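PDB 4N6D: TRAP dicarboxylate transporter-DctP subunit from Desulfovibrio salexigens, which probably binds a small solute, perhaps an organic acid, in the periplasm and delivers it to a TRAP-type membrane transporter. Local coordinates for residues N78-V83 against A96-V101; L124-T129 against I334-K339; I174-L179 against A184-M189. All coordinates share one frame; numbering follows the deposited sequence.

Contact 1: residues N78-V83 against A96-V101; sequences NTLRGV and AYHPGV. With I3C (5-amino-2,4,6-triiodobenzene-1,3-dicarboxylic acid), chain C; EDO (1,2-ethanediol), chain E.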
loop_
_atom_site.group_PDB
_atom_site.type_symbol
_atom_site.label_atom_id
_atom_site.label_comp_id
_atom_site.label_asym_id
_atom_site.label_seq_id
_atom_site.Cartn_x
_atom_site.Cartn_y
_atom_site.Cartn_z
ATOM N N ASN A 78 16.973 5.029 -6.431
ATOM C CA ASN A 78 17.316 6.427 -6.652
ATOM C C ASN A 78 16.134 7.352 -6.952
ATOM O O ASN A 78 16.320 8.449 -7.461
ATOM C CB ASN A 78 18.341 6.531 -7.773
ATOM C CG ASN A 78 17.834 5.968 -9.078
ATOM O OD1 ASN A 78 16.701 5.534 -9.184
ATOM N ND2 ASN A 78 18.701 5.961 -10.096
ATOM N N THR A 79 14.919 6.949 -6.588
ATOM C CA THR A 79 13.771 7.812 -6.812
ATOM C C THR A 79 13.799 9.025 -5.886
ATOM O O THR A 79 13.592 10.151 -6.332
ATOM C CB THR A 79 12.451 7.036 -6.651
ATOM O OG1 THR A 79 12.262 6.200 -7.796
ATOM C CG2 THR A 79 11.276 7.994 -6.565
ATOM N N LEU A 80 14.067 8.829 -4.598
ATOM C CA LEU A 80 14.110 9.985 -3.677
ATOM C C LEU A 80 15.174 10.981 -4.051
ATOM O O LEU A 80 14.923 12.186 -4.218
ATOM C CB LEU A 80 14.358 9.540 -2.238
ATOM C CG LEU A 80 13.135 9.107 -1.460
ATOM C CD1 LEU A 80 13.577 8.556 -0.112
ATOM C CD2 LEU A 80 12.171 10.270 -1.262
ATOM N N ARG A 81 16.400 10.510 -4.195
ATOM C CA ARG A 81 17.474 11.422 -4.530
ATOM C C ARG A 81 17.294 11.979 -5.933
ATOM O O ARG A 81 17.551 13.154 -6.210
ATOM C CB ARG A 81 18.820 10.715 -4.439
ATOM C CG ARG A 81 19.976 11.671 -4.421
ATOM C CD ARG A 81 19.989 12.506 -3.135
ATOM N NE ARG A 81 21.050 13.503 -3.225
ATOM C CZ ARG A 81 20.939 14.769 -2.850
ATOM N NH1 ARG A 81 19.814 15.219 -2.314
ATOM N NH2 ARG A 81 21.979 15.575 -3.003
ATOM N N GLY A 82 16.845 11.118 -6.839
ATOM C CA GLY A 82 16.631 11.534 -8.212
ATOM C C GLY A 82 15.609 12.640 -8.377
ATOM O O GLY A 82 15.783 13.564 -9.167
ATOM N N VAL A 83 14.507 12.549 -7.654
ATOM C CA VAL A 83 13.534 13.620 -7.717
ATOM C C VAL A 83 14.092 14.892 -7.046
ATOM O O VAL A 83 13.925 16.007 -7.550
ATOM C CB VAL A 83 12.197 13.179 -7.100
ATOM C CG1 VAL A 83 11.265 14.372 -6.960
ATOM C CG2 VAL A 83 11.549 12.108 -7.966
ATOM N N ALA A 96 7.718 1.993 2.895
ATOM C CA ALA A 96 8.248 0.872 3.658
ATOM C C ALA A 96 9.662 0.492 3.247
ATOM O O ALA A 96 10.375 -0.141 4.022
ATOM C CB ALA A 96 7.327 -0.355 3.523
ATOM N N TYR A 97 10.063 0.841 2.021
ATOM C CA TYR A 97 11.399 0.515 1.532
ATOM C C TYR A 97 12.485 1.419 2.117
ATOM O O TYR A 97 13.679 1.167 1.918
ATOM C CB TYR A 97 11.430 0.598 -0.004
ATOM C CG TYR A 97 12.716 0.094 -0.646
ATOM C CD1 TYR A 97 13.164 -1.196 -0.413
ATOM C CD2 TYR A 97 13.474 0.906 -1.471
ATOM C CE1 TYR A 97 14.334 -1.659 -0.981
ATOM C CE2 TYR A 97 14.651 0.438 -2.058
ATOM C CZ TYR A 97 15.067 -0.848 -1.807
ATOM O OH TYR A 97 16.242 -1.333 -2.366
ATOM N N HIS A 98 12.083 2.466 2.848
ATOM C CA HIS A 98 13.014 3.462 3.384
ATOM C C HIS A 98 12.820 3.667 4.877
ATOM O O HIS A 98 12.414 4.723 5.307
ATOM C CB HIS A 98 12.792 4.802 2.684
ATOM C CG HIS A 98 12.755 4.687 1.202
ATOM N ND1 HIS A 98 13.899 4.624 0.427
ATOM C CD2 HIS A 98 11.717 4.554 0.348
ATOM C CE1 HIS A 98 13.556 4.490 -0.840
ATOM N NE2 HIS A 98 12.237 4.439 -0.916
ATOM N N PRO A 99 13.108 2.639 5.679
ATOM C CA PRO A 99 12.930 2.785 7.131
ATOM C C PRO A 99 13.743 3.909 7.724
ATOM O O PRO A 99 14.941 4.036 7.448
ATOM C CB PRO A 99 13.391 1.445 7.710
ATOM C CG PRO A 99 13.925 0.654 6.589
ATOM C CD PRO A 99 13.764 1.378 5.301
ATOM N N GLY A 100 13.068 4.725 8.523
ATOM C CA GLY A 100 13.695 5.853 9.176
ATOM C C GLY A 100 13.471 7.160 8.444
ATOM O O GLY A 100 13.615 8.218 9.037
ATOM N N VAL A 101 13.104 7.088 7.172
ATOM C CA VAL A 101 12.997 8.289 6.362
ATOM C C VAL A 101 11.614 8.946 6.551
ATOM O O VAL A 101 11.472 10.158 6.354
ATOM C CB VAL A 101 13.249 7.951 4.909
ATOM C CG1 VAL A 101 13.098 9.165 4.024
ATOM C CG2 VAL A 101 14.651 7.346 4.754
HETATM I I3 I3C C . 20.373 24.235 0.677
HETATM I I2 I3C C . 19.419 18.242 0.482
HETATM I I1 I3C C . 21.889 21.072 -4.176
HETATM O O8 I3C C . 22.684 23.903 -1.968
HETATM O O9 I3C C . 20.768 24.166 -3.022
HETATM C C10 I3C C . 20.727 18.718 -2.363
HETATM N N13 I3C C . 19.448 21.258 1.650
HETATM C C1 I3C C . 20.995 22.313 -1.565
HETATM C C6 I3C C . 20.465 22.366 -0.290
HETATM C C5 I3C C . 20.000 21.221 0.336
HETATM C C4 I3C C . 20.100 20.036 -0.352
HETATM C C3 I3C C . 20.624 19.993 -1.626
HETATM C C2 I3C C . 21.085 21.126 -2.237
HETATM C C7 I3C C . 21.506 23.533 -2.225
HETATM O O11 I3C C . 19.806 18.332 -3.128
HETATM O O12 I3C C . 21.771 18.040 -2.207
HETATM C C1 EDO E . 10.974 3.069 -3.989
HETATM O O1 EDO E . 10.329 3.378 -2.755
HETATM C C2 EDO E . 11.244 4.413 -4.632
HETATM O O2 EDO E . 11.835 5.243 -3.617
#

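Contact 2: residues L124-T129 against I334-K339; sequences LWDLYT and IKYEGK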
loop_
_atom_site.group_PDB
_atom_site.type_symbol
_atom_site.label_atom_id
_atom_site.label_comp_id
_atom_site.label_asym_id
_atom_site.label_seq_id
_atom_site.Cartn_x
_atom_site.Cartn_y
_atom_site.Cartn_z
ATOM N N LEU A 124 -4.655 7.832 4.745
ATOM C CA LEU A 124 -3.259 8.256 4.608
ATOM C C LEU A 124 -3.143 9.709 4.129
ATOM O O LEU A 124 -2.356 10.502 4.690
ATOM C CB LEU A 124 -2.521 7.306 3.664
ATOM C CG LEU A 124 -1.066 7.613 3.306
ATOM C CD1 LEU A 124 -0.127 7.607 4.502
ATOM C CD2 LEU A 124 -0.671 6.613 2.277
ATOM N N TRP A 125 -3.907 10.049 3.101
ATOM C CA TRP A 125 -3.898 11.414 2.560
ATOM C C TRP A 125 -4.359 12.407 3.629
ATOM O O TRP A 125 -3.753 13.478 3.808
ATOM C CB TRP A 125 -4.796 11.498 1.315
ATOM C CG TRP A 125 -4.887 12.885 0.810
ATOM C CD1 TRP A 125 -5.955 13.730 0.929
ATOM C CD2 TRP A 125 -3.853 13.631 0.167
ATOM N NE1 TRP A 125 -5.651 14.956 0.386
ATOM C CE2 TRP A 125 -4.372 14.915 -0.106
ATOM C CE3 TRP A 125 -2.539 13.335 -0.216
ATOM C CZ2 TRP A 125 -3.620 15.904 -0.732
ATOM C CZ3 TRP A 125 -1.798 14.318 -0.859
ATOM C CH2 TRP A 125 -2.340 15.579 -1.114
ATOM N N ASP A 126 -5.437 12.069 4.341
ATOM C CA ASP A 126 -5.916 12.937 5.405
ATOM C C ASP A 126 -4.882 13.112 6.523
ATOM O O ASP A 126 -4.724 14.215 7.070
ATOM C CB ASP A 126 -7.221 12.431 6.035
ATOM C CG ASP A 126 -8.444 12.703 5.190
ATOM O OD1 ASP A 126 -8.346 13.420 4.171
ATOM O OD2 ASP A 126 -9.534 12.240 5.607
ATOM N N LEU A 127 -4.196 12.030 6.889
ATOM C CA LEU A 127 -3.214 12.124 7.946
ATOM C C LEU A 127 -2.078 13.038 7.507
ATOM O O LEU A 127 -1.622 13.883 8.282
ATOM C CB LEU A 127 -2.684 10.741 8.356
ATOM C CG LEU A 127 -1.773 10.798 9.576
ATOM C CD1 LEU A 127 -2.597 10.911 10.874
ATOM C CD2 LEU A 127 -0.818 9.596 9.635
ATOM N N TYR A 128 -1.619 12.858 6.271
ATOM C CA TYR A 128 -0.570 13.703 5.723
ATOM C C TYR A 128 -1.007 15.162 5.723
ATOM O O TYR A 128 -0.254 16.041 6.139
ATOM C CB TYR A 128 -0.165 13.265 4.302
ATOM C CG TYR A 128 0.573 14.381 3.607
ATOM C CD1 TYR A 128 1.891 14.662 3.933
ATOM C CD2 TYR A 128 -0.087 15.213 2.716
ATOM C CE1 TYR A 128 2.543 15.711 3.350
ATOM C CE2 TYR A 128 0.567 16.266 2.132
ATOM C CZ TYR A 128 1.867 16.503 2.452
ATOM O OH TYR A 128 2.518 17.562 1.861
ATOM N N THR A 129 -2.221 15.431 5.263
ATOM C CA THR A 129 -2.695 16.797 5.148
ATOM C C THR A 129 -2.790 17.465 6.525
ATOM O O THR A 129 -2.537 18.670 6.674
ATOM C CB THR A 129 -4.057 16.844 4.461
ATOM O OG1 THR A 129 -3.896 16.401 3.105
ATOM C CG2 THR A 129 -4.611 18.255 4.488
ATOM N N ILE A 334 -12.282 4.693 10.975
ATOM C CA ILE A 334 -13.718 4.660 11.205
ATOM C C ILE A 334 -14.452 5.596 10.228
ATOM O O ILE A 334 -15.547 5.281 9.743
ATOM C CB ILE A 334 -14.038 5.010 12.656
ATOM C CG1 ILE A 334 -13.476 3.935 13.567
ATOM C CG2 ILE A 334 -15.552 5.080 12.880
ATOM C CD1 ILE A 334 -13.524 4.282 15.050
ATOM N N LYS A 335 -13.886 6.763 9.967
ATOM C CA LYS A 335 -14.515 7.684 9.017
ATOM C C LYS A 335 -14.758 7.022 7.648
ATOM O O LYS A 335 -15.789 7.250 7.007
ATOM C CB LYS A 335 -13.619 8.920 8.833
ATOM C CG LYS A 335 -14.105 9.953 7.826
ATOM C CD LYS A 335 -13.059 11.083 7.786
ATOM C CE LYS A 335 -13.365 12.182 6.790
ATOM N NZ LYS A 335 -12.165 13.102 6.731
ATOM N N TYR A 336 -13.808 6.218 7.192
ATOM C CA TYR A 336 -13.865 5.681 5.839
ATOM C C TYR A 336 -14.389 4.259 5.755
ATOM O O TYR A 336 -14.783 3.806 4.663
ATOM C CB TYR A 336 -12.486 5.818 5.151
ATOM C CG TYR A 336 -12.176 7.268 4.864
ATOM C CD1 TYR A 336 -12.945 7.987 3.974
ATOM C CD2 TYR A 336 -11.129 7.928 5.492
ATOM C CE1 TYR A 336 -12.702 9.322 3.734
ATOM C CE2 TYR A 336 -10.874 9.266 5.259
ATOM C CZ TYR A 336 -11.664 9.958 4.369
ATOM O OH TYR A 336 -11.417 11.286 4.119
ATOM N N GLU A 337 -14.432 3.566 6.899
ATOM C CA GLU A 337 -14.882 2.171 6.936
ATOM C C GLU A 337 -16.064 1.964 7.830
ATOM O O GLU A 337 -16.932 1.162 7.513
ATOM C CB GLU A 337 -13.820 1.217 7.494
ATOM C CG GLU A 337 -12.503 1.293 6.862
ATOM C CD GLU A 337 -11.595 0.111 7.180
ATOM O OE1 GLU A 337 -11.895 -0.735 8.059
ATOM O OE2 GLU A 337 -10.558 0.041 6.507
ATOM N N GLY A 338 -16.075 2.674 8.955
ATOM C CA GLY A 338 -16.924 2.339 10.091
ATOM C C GLY A 338 -17.981 1.295 9.789
ATOM O O GLY A 338 -18.770 1.498 8.870
ATOM N N LYS A 339 -18.028 0.216 10.584
ATOM C CA LYS A 339 -19.057 -0.830 10.420
ATOM C C LYS A 339 -20.187 -0.726 11.424
ATOM O O LYS A 339 -21.221 -1.382 11.255
ATOM C CB LYS A 339 -18.465 -2.240 10.570
ATOM C CG LYS A 339 -17.556 -2.652 9.439
ATOM C CD LYS A 339 -16.256 -1.934 9.580
ATOM C CE LYS A 339 -15.214 -2.464 8.626
ATOM N NZ LYS A 339 -13.950 -1.919 9.069
#

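Contact 3: residues I174-L179 against A184-M189; sequences ILSKIL and ATPVSM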
loop_
_atom_site.group_PDB
_atom_site.type_symbol
_atom_site.label_atom_id
_atom_site.label_comp_id
_atom_site.label_asym_id
_atom_site.label_seq_id
_atom_site.Cartn_x
_atom_site.Cartn_y
_atom_site.Cartn_z
ATOM N N ILE A 174 7.773 -6.614 7.360
ATOM C CA ILE A 174 6.906 -6.699 8.536
ATOM C C ILE A 174 6.036 -7.943 8.531
ATOM O O ILE A 174 5.674 -8.460 9.594
ATOM C CB ILE A 174 6.019 -5.443 8.688
ATOM C CG1 ILE A 174 5.398 -5.406 10.081
ATOM C CG2 ILE A 174 4.930 -5.396 7.656
ATOM C CD1 ILE A 174 4.860 -4.060 10.410
ATOM N N LEU A 175 5.664 -8.414 7.350
ATOM C CA LEU A 175 4.824 -9.610 7.270
ATOM C C LEU A 175 5.571 -10.843 7.786
ATOM O O LEU A 175 4.973 -11.728 8.392
ATOM C CB LEU A 175 4.339 -9.840 5.850
ATOM C CG LEU A 175 3.408 -8.755 5.305
ATOM C CD1 LEU A 175 2.981 -9.136 3.903
ATOM C CD2 LEU A 175 2.202 -8.543 6.198
ATOM N N SER A 176 6.879 -10.916 7.547
ATOM C CA SER A 176 7.662 -12.006 8.119
ATOM C C SER A 176 7.636 -11.918 9.640
ATOM O O SER A 176 7.491 -12.921 10.327
ATOM C CB SER A 176 9.108 -11.978 7.628
ATOM O OG SER A 176 9.159 -12.356 6.272
ATOM N N LYS A 177 7.785 -10.705 10.164
ATOM C CA LYS A 177 7.806 -10.524 11.608
ATOM C C LYS A 177 6.485 -11.005 12.190
ATOM O O LYS A 177 6.461 -11.702 13.222
ATOM C CB LYS A 177 8.090 -9.063 11.979
ATOM C CG LYS A 177 9.523 -8.630 11.735
ATOM C CD LYS A 177 9.710 -7.134 12.006
ATOM C CE LYS A 177 11.145 -6.807 12.331
ATOM N NZ LYS A 177 11.569 -7.393 13.632
ATOM N N ILE A 178 5.391 -10.633 11.529
ATOM C CA ILE A 178 4.064 -11.066 11.958
ATOM C C ILE A 178 3.940 -12.585 11.932
ATOM O O ILE A 178 3.499 -13.208 12.903
ATOM C CB ILE A 178 2.991 -10.385 11.124
ATOM C CG1 ILE A 178 2.981 -8.890 11.454
ATOM C CG2 ILE A 178 1.640 -11.021 11.378
ATOM C CD1 ILE A 178 2.152 -8.060 10.514
ATOM N N LEU A 179 4.351 -13.215 10.836
ATOM C CA LEU A 179 4.309 -14.670 10.793
ATOM C C LEU A 179 5.117 -15.316 11.917
ATOM O O LEU A 179 4.676 -16.300 12.507
ATOM C CB LEU A 179 4.828 -15.165 9.446
ATOM C CG LEU A 179 3.890 -14.930 8.269
ATOM C CD1 LEU A 179 4.620 -15.228 6.964
ATOM C CD2 LEU A 179 2.653 -15.791 8.396
ATOM N N ALA A 184 4.459 -19.217 12.761
ATOM C CA ALA A 184 4.609 -19.722 11.396
ATOM C C ALA A 184 6.060 -19.588 10.974
ATOM O O ALA A 184 6.876 -19.058 11.725
ATOM C CB ALA A 184 3.707 -18.930 10.444
ATOM N N THR A 185 6.379 -20.028 9.762
ATOM C CA THR A 185 7.766 -20.026 9.286
ATOM C C THR A 185 7.892 -19.179 8.029
ATOM O O THR A 185 7.673 -19.674 6.918
ATOM C CB THR A 185 8.245 -21.460 9.016
ATOM O OG1 THR A 185 8.041 -22.241 10.193
ATOM C CG2 THR A 185 9.724 -21.498 8.647
ATOM N N PRO A 186 8.229 -17.885 8.193
ATOM C CA PRO A 186 8.353 -17.020 7.022
ATOM C C PRO A 186 9.571 -17.400 6.208
ATOM O O PRO A 186 10.625 -17.708 6.766
ATOM C CB PRO A 186 8.520 -15.619 7.618
ATOM C CG PRO A 186 9.027 -15.836 8.986
ATOM C CD PRO A 186 8.521 -17.170 9.445
ATOM N N VAL A 187 9.417 -17.407 4.890
ATOM C CA VAL A 187 10.522 -17.727 4.005
ATOM C C VAL A 187 10.637 -16.610 2.984
ATOM O O VAL A 187 9.647 -16.221 2.383
ATOM C CB VAL A 187 10.283 -19.050 3.256
ATOM C CG1 VAL A 187 11.456 -19.370 2.335
ATOM C CG2 VAL A 187 10.051 -20.194 4.239
ATOM N N SER A 188 11.836 -16.084 2.784
ATOM C CA SER A 188 12.034 -15.095 1.726
ATOM C C SER A 188 12.495 -15.788 0.456
ATOM O O SER A 188 13.344 -16.681 0.486
ATOM C CB SER A 188 13.029 -14.012 2.147
ATOM O OG SER A 188 12.417 -13.113 3.075
ATOM N N MET A 189 11.907 -15.402 -0.663
ATOM C CA MET A 189 12.328 -15.948 -1.941
ATOM C C MET A 189 11.676 -15.147 -3.033
ATOM O O MET A 189 10.625 -14.544 -2.809
ATOM C CB MET A 189 11.901 -17.399 -2.061
ATOM C CG MET A 189 10.389 -17.590 -2.102
ATOM S SD MET A 189 10.003 -19.285 -2.635
ATOM C CE MET A 189 11.180 -20.239 -1.672
HETATM O O HOH W 1 11.554 -13.154 5.663
#

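Contact 1: residues N78-V83 against A96-V101
Leu80 and His98 meet methyl to ring, a CH-pi contact in which CD1 of the leucine sits over one face of the imidazole. From Leu80 CD1 to the centroid of the His98 ring is 4.1 Å, only 13° off the ring normal, and the two side chains come from opposite directions. With CG of Leu80 anti to its carbonyl carbon (chi1 -84°), the isobutyl group leans out from the first turn of helix 79-85 to the loop that follows strand 90-94. CB of the preceding Tyr97 lies near the rim of the opposite face, so each face has an aliphatic neighbour.

Purely apolar packing adds one more touch: Leu80 CD1 reaches Val101 CG1 at 4.2 Å, so a single methyl serves both loop residues.

The polar ends of His98 and Arg81 turn to bound molecules. At the edge of the imidazole, His98 NE2 shares hydrogen bonds with O2 (2.8 Å) and O1 (2.9 Å) of one ethanediol, which also bonds Ser94 N and probably came from the crystallisation liquor. Arg81 holds a carboxylate of the triiodobenzene phasing compound by a nearly straight bond from NH2 to O12 (2.6 Å, 177°) and a longer, more bent one from NH1 to O11 (3.2 Å).

Leu80 and His98 both also rest on Val93, placing this surface helix-to-loop contact on the five-stranded sheet of a periplasmic binding protein fold.

Contact 2: residues L124-T129 against I334-K339
One carboxylate oxygen, OD2 of Asp126, receives two donors from consecutive residues of the partner segment. Tyr336 OH donates a short 2.6 Å hydrogen bond to Asp126 OD2, and Lys335 NZ forms a salt bridge with the same OD2 at 3.0 Å. Both donors lie on the syn side of OD2 but tilted from the carboxylate plane by just over 30°, approaching from opposite faces, so the oxygen is gripped from above and below.

The two donors get there by different routes. Lys335 departs with CG anti to its backbone N and stays extended to the ammonium group, meeting the aspartate from the opposite direction. Tyr336 turns CG anti to its carbonyl carbon instead (chi1 -70°), and its ring then runs beside the lysine, whose CG lies over the centre of one ring face. Asp126 OD2 falls at the ring edge, in its plane, while the carboxylate itself is turned 44° against the ring.

A second cation joins the cluster: Arg260 pairs with Asp126 OD1 and donates to Tyr336 OH, and the two nearby cations would be expected to favour ionised Asp126. The contact thus ties helix 117-131 to the C-terminal end of helix 322-337, with the long helix 249-285 supplying Arg260 and strand 139-146 packing against Trp125.

Contact 3: residues I174-L179 against A184-M189
The backbones of Leu179 and Ala184 are joined directly, Ala184 N donating to Leu179 O at 2.9 Å with an N-H...O angle of 150°, where the chain leaves the helix and turns back into the strand.

Beside that bond the two branches of Leu179 divide the work. CD2 meets Ala184 CB at 3.9 Å, while CD1 lies 4.0 Å from Pro186 CB as the leucine and the proline slide past each other in opposite directions. Leu179 has CG anti to its carbonyl carbon (chi1 -72°), which brings one methyl to Ala184 and the other to Pro186.

These residues link the helix and second strand of a beta-alpha-beta unit, in which helix 173-181 connects the parallel strands 168-170 and 185-187; Thr185 and Val187 carry the backbone bonds to Val169.

One turn before Leu179, Ser176 packs against the proline ring: Pro186 CG is 3.6 Å from Ser176 O. The hydroxyl contacts hold for one of two conformers of this serine. In it, Pro186 CB is equally near Ser176 OG, and Ser176 OG lies 2.6 Å from a water oxygen. The same water bonds Ser188 OG, bridging helix and strand end, and Ser188 OG is further hydrogen-bonded to Ala171 O.

Contact 1 comes first from the N terminus: a short loop running through strand 90-94 closes when 96-101 returns to helix 79-85. The chain then enters helix 117-131, where contact 2 opens, to be closed only some 200 residues later by the end of helix 322-337. Nested inside that long excursion is contact 3, a tight return from helix 173-181 to strand 185-187. Contact 1 stands in series with both, and none cross. Their centres lie 23 to 28 Å apart and the contacts do not touch one another; they join different parts of the fold: a helix and loop on the five-stranded sheet, helix 117-131 with helix 322-337, and two elements of the beta-alpha-beta unit.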